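Local coordinates for protein spondin-1 (Homo sapiens, PDB 2ZOT) that is a secreted extracellular matrix glycoprotein, also called F-spondin, that probably takes part in cell adhesion, at residues 28-33 and 145-150. Numbering follows the deposited sequence.
Sequences RREGYT and FQDEGS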
loop_
_atom_site.group_PDB
_atom_site.type_symbol
_atom_site.label_atom_id
_atom_site.label_comp_id
_atom_site.label_asym_id
_atom_site.label_seq_id
_atom_site.Cartn_x
_atom_site.Cartn_y
_atom_site.Cartn_z
ATOM N N ARG A 28 -13.068 -9.408 -1.317
ATOM C CA ARG A 28 -12.273 -9.460 -0.108
ATOM C C ARG A 28 -11.482 -10.764 -0.125
ATOM O O ARG A 28 -12.032 -11.824 -0.395
ATOM C CB ARG A 28 -13.209 -9.373 1.098
ATOM C CG ARG A 28 -12.599 -9.709 2.441
ATOM C CD ARG A 28 -13.630 -9.547 3.562
ATOM N NE ARG A 28 -13.980 -8.146 3.781
ATOM C CZ ARG A 28 -13.226 -7.273 4.447
ATOM N NH1 ARG A 28 -13.637 -6.020 4.579
ATOM N NH2 ARG A 28 -12.065 -7.641 4.977
ATOM N N ARG A 29 -10.184 -10.684 0.123
ATOM C CA ARG A 29 -9.370 -11.883 0.224
ATOM C C ARG A 29 -8.377 -11.734 1.376
ATOM O O ARG A 29 -7.292 -11.165 1.224
ATOM C CB ARG A 29 -8.671 -12.193 -1.107
ATOM C CG ARG A 29 -8.095 -13.592 -1.184
ATOM C CD ARG A 29 -7.306 -13.812 -2.458
ATOM N NE ARG A 29 -7.056 -15.238 -2.672
ATOM C CZ ARG A 29 -6.181 -15.744 -3.538
ATOM N NH1 ARG A 29 -5.444 -14.946 -4.292
ATOM N NH2 ARG A 29 -6.037 -17.058 -3.643
ATOM N N GLU A 30 -8.773 -12.227 2.537
ATOM C CA GLU A 30 -7.973 -12.108 3.739
ATOM C C GLU A 30 -6.865 -13.150 3.700
ATOM O O GLU A 30 -7.017 -14.193 3.079
ATOM C CB GLU A 30 -8.867 -12.325 4.956
ATOM C CG GLU A 30 -8.661 -11.338 6.086
ATOM C CD GLU A 30 -9.197 -9.941 5.785
ATOM O OE1 GLU A 30 -10.002 -9.772 4.841
ATOM O OE2 GLU A 30 -8.814 -9.002 6.511
ATOM N N GLY A 31 -5.745 -12.857 4.351
ATOM C CA GLY A 31 -4.664 -13.824 4.480
ATOM C C GLY A 31 -3.508 -13.644 3.517
ATOM O O GLY A 31 -3.462 -12.690 2.744
ATOM N N TYR A 32 -2.551 -14.560 3.587
ATOM C CA TYR A 32 -1.379 -14.501 2.737
ATOM C C TYR A 32 -1.743 -14.993 1.350
ATOM O O TYR A 32 -2.293 -16.084 1.190
ATOM C CB TYR A 32 -0.246 -15.360 3.297
ATOM C CG TYR A 32 0.134 -15.082 4.729
ATOM C CD1 TYR A 32 0.153 -16.122 5.669
ATOM C CD2 TYR A 32 0.497 -13.799 5.149
ATOM C CE1 TYR A 32 0.515 -15.895 6.993
ATOM C CE2 TYR A 32 0.859 -13.555 6.476
ATOM C CZ TYR A 32 0.864 -14.610 7.388
ATOM O OH TYR A 32 1.218 -14.400 8.699
ATOM N N THR A 33 -1.423 -14.186 0.352
ATOM C CA THR A 33 -1.760 -14.502 -1.026
ATOM C C THR A 33 -0.487 -14.535 -1.872
ATOM O O THR A 33 0.608 -14.479 -1.320
ATOM C CB THR A 33 -2.824 -13.522 -1.571
ATOM O OG1 THR A 33 -3.249 -13.967 -2.852
ATOM C CG2 THR A 33 -2.289 -12.121 -1.712
ATOM N N PHE A 145 -8.681 -7.209 -2.073
ATOM C CA PHE A 145 -8.326 -6.348 -0.940
ATOM C C PHE A 145 -8.516 -7.117 0.375
ATOM O O PHE A 145 -9.081 -8.216 0.377
ATOM C CB PHE A 145 -9.162 -5.060 -0.953
ATOM C CG PHE A 145 -10.605 -5.258 -0.564
ATOM C CD1 PHE A 145 -11.572 -5.519 -1.531
ATOM C CD2 PHE A 145 -11.002 -5.169 0.768
ATOM C CE1 PHE A 145 -12.911 -5.698 -1.173
ATOM C CE2 PHE A 145 -12.333 -5.346 1.129
ATOM C CZ PHE A 145 -13.288 -5.608 0.156
ATOM N N GLN A 146 -8.055 -6.540 1.487
ATOM C CA GLN A 146 -8.100 -7.210 2.799
ATOM C C GLN A 146 -7.777 -6.259 3.953
ATOM O O GLN A 146 -7.273 -5.157 3.740
ATOM C CB GLN A 146 -7.125 -8.395 2.837
ATOM C CG GLN A 146 -5.754 -8.092 2.230
ATOM C CD GLN A 146 -4.645 -8.937 2.802
ATOM O OE1 GLN A 146 -4.628 -10.161 2.652
ATOM N NE2 GLN A 146 -3.699 -8.284 3.456
ATOM N N ASP A 147 -8.062 -6.691 5.176
ATOM C CA ASP A 147 -7.641 -5.945 6.360
ATOM C C ASP A 147 -6.397 -6.575 6.996
ATOM O O ASP A 147 -5.510 -5.866 7.463
ATOM C CB ASP A 147 -8.792 -5.823 7.362
ATOM C CG ASP A 147 -9.953 -4.994 6.822
ATOM O OD1 ASP A 147 -9.740 -3.820 6.429
ATOM O OD2 ASP A 147 -11.083 -5.517 6.793
ATOM N N GLU A 148 -6.333 -7.904 6.995
ATOM C CA GLU A 148 -5.155 -8.634 7.465
ATOM C C GLU A 148 -4.624 -9.577 6.385
ATOM O O GLU A 148 -5.407 -10.172 5.644
ATOM C CB GLU A 148 -5.483 -9.422 8.738
ATOM C CG GLU A 148 -5.514 -8.577 10.007
ATOM C CD GLU A 148 -5.902 -9.376 11.242
ATOM O OE1 GLU A 148 -6.810 -10.227 11.139
ATOM O OE2 GLU A 148 -5.308 -9.153 12.323
ATOM N N GLY A 149 -3.297 -9.706 6.304
ATOM C CA GLY A 149 -2.650 -10.634 5.368
ATOM C C GLY A 149 -1.476 -10.035 4.622
ATOM O O GLY A 149 -0.977 -8.967 4.999
ATOM N N SER A 150 -1.051 -10.700 3.545
ATOM C CA SER A 150 0.173 -10.307 2.823
ATOM C C SER A 150 0.110 -8.960 2.095
ATOM O O SER A 150 1.145 -8.409 1.734
ATOM C CB SER A 150 0.644 -11.411 1.870
ATOM O OG SER A 150 -0.300 -11.651 0.841
#
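Residues 28-33 and 145-150 run alongside each other in the same direction, starting as a parallel bridge between Arg-28 and Phe-145, where Arg-29 N donates a nearly straight 2.7 Å hydrogen bond to Phe-145 O. Beyond it the pairing is irregular, because Gln-146 to Glu-148 make an excursion from the strand. The backbones meet again where Gly-31 N bonds to Glu-148 O at 3.0 Å, with Ser-150 N reaching Gly-31 O at 3.2 Å. At Gly-149 a CB would run into Gly-31 O, and the positive phi there also favours glycine.

Glu-30 ties down this irregular length of chain. Its side chain, bent at chi2 (72°), brings OE2 to the backbone N atoms of Asp-147 and Glu-148, each at 2.8 Å and both on one face of the carboxylate. Glu-30 OE1 lies near the plane of the Arg-28 guanidinium and takes a bond from NH2. The same NH2 forms a salt bridge with Asp-147 OD2 at 3.0 Å, approaching from above that carboxylate; the shared arginine probably offsets the repulsion between the two acids. Arg-28 also folds over Phe-145: its CA sits above the ring face, a CH-pi contact 4.0 Å from the centroid, while CE2 of the ring meets one face of the guanidinium, the two planes 75° apart. Replacing Phe-145 by alanine is likely to strip the ring from Arg-28 CA and from that guanidinium face, leaving the group freer to turn. At the far end Ser-150 OG accepts from Thr-33 N at 2.8 Å and is also bonded to Phe-35 O.

Strand 26-28, outermost in the mixed sheet, thus pairs with the broken strand 143-155, which through Ser-150 and Leu-37 also meets edge strand 35-39 of the other sheet, linking both layers of the reeler beta-sandwich.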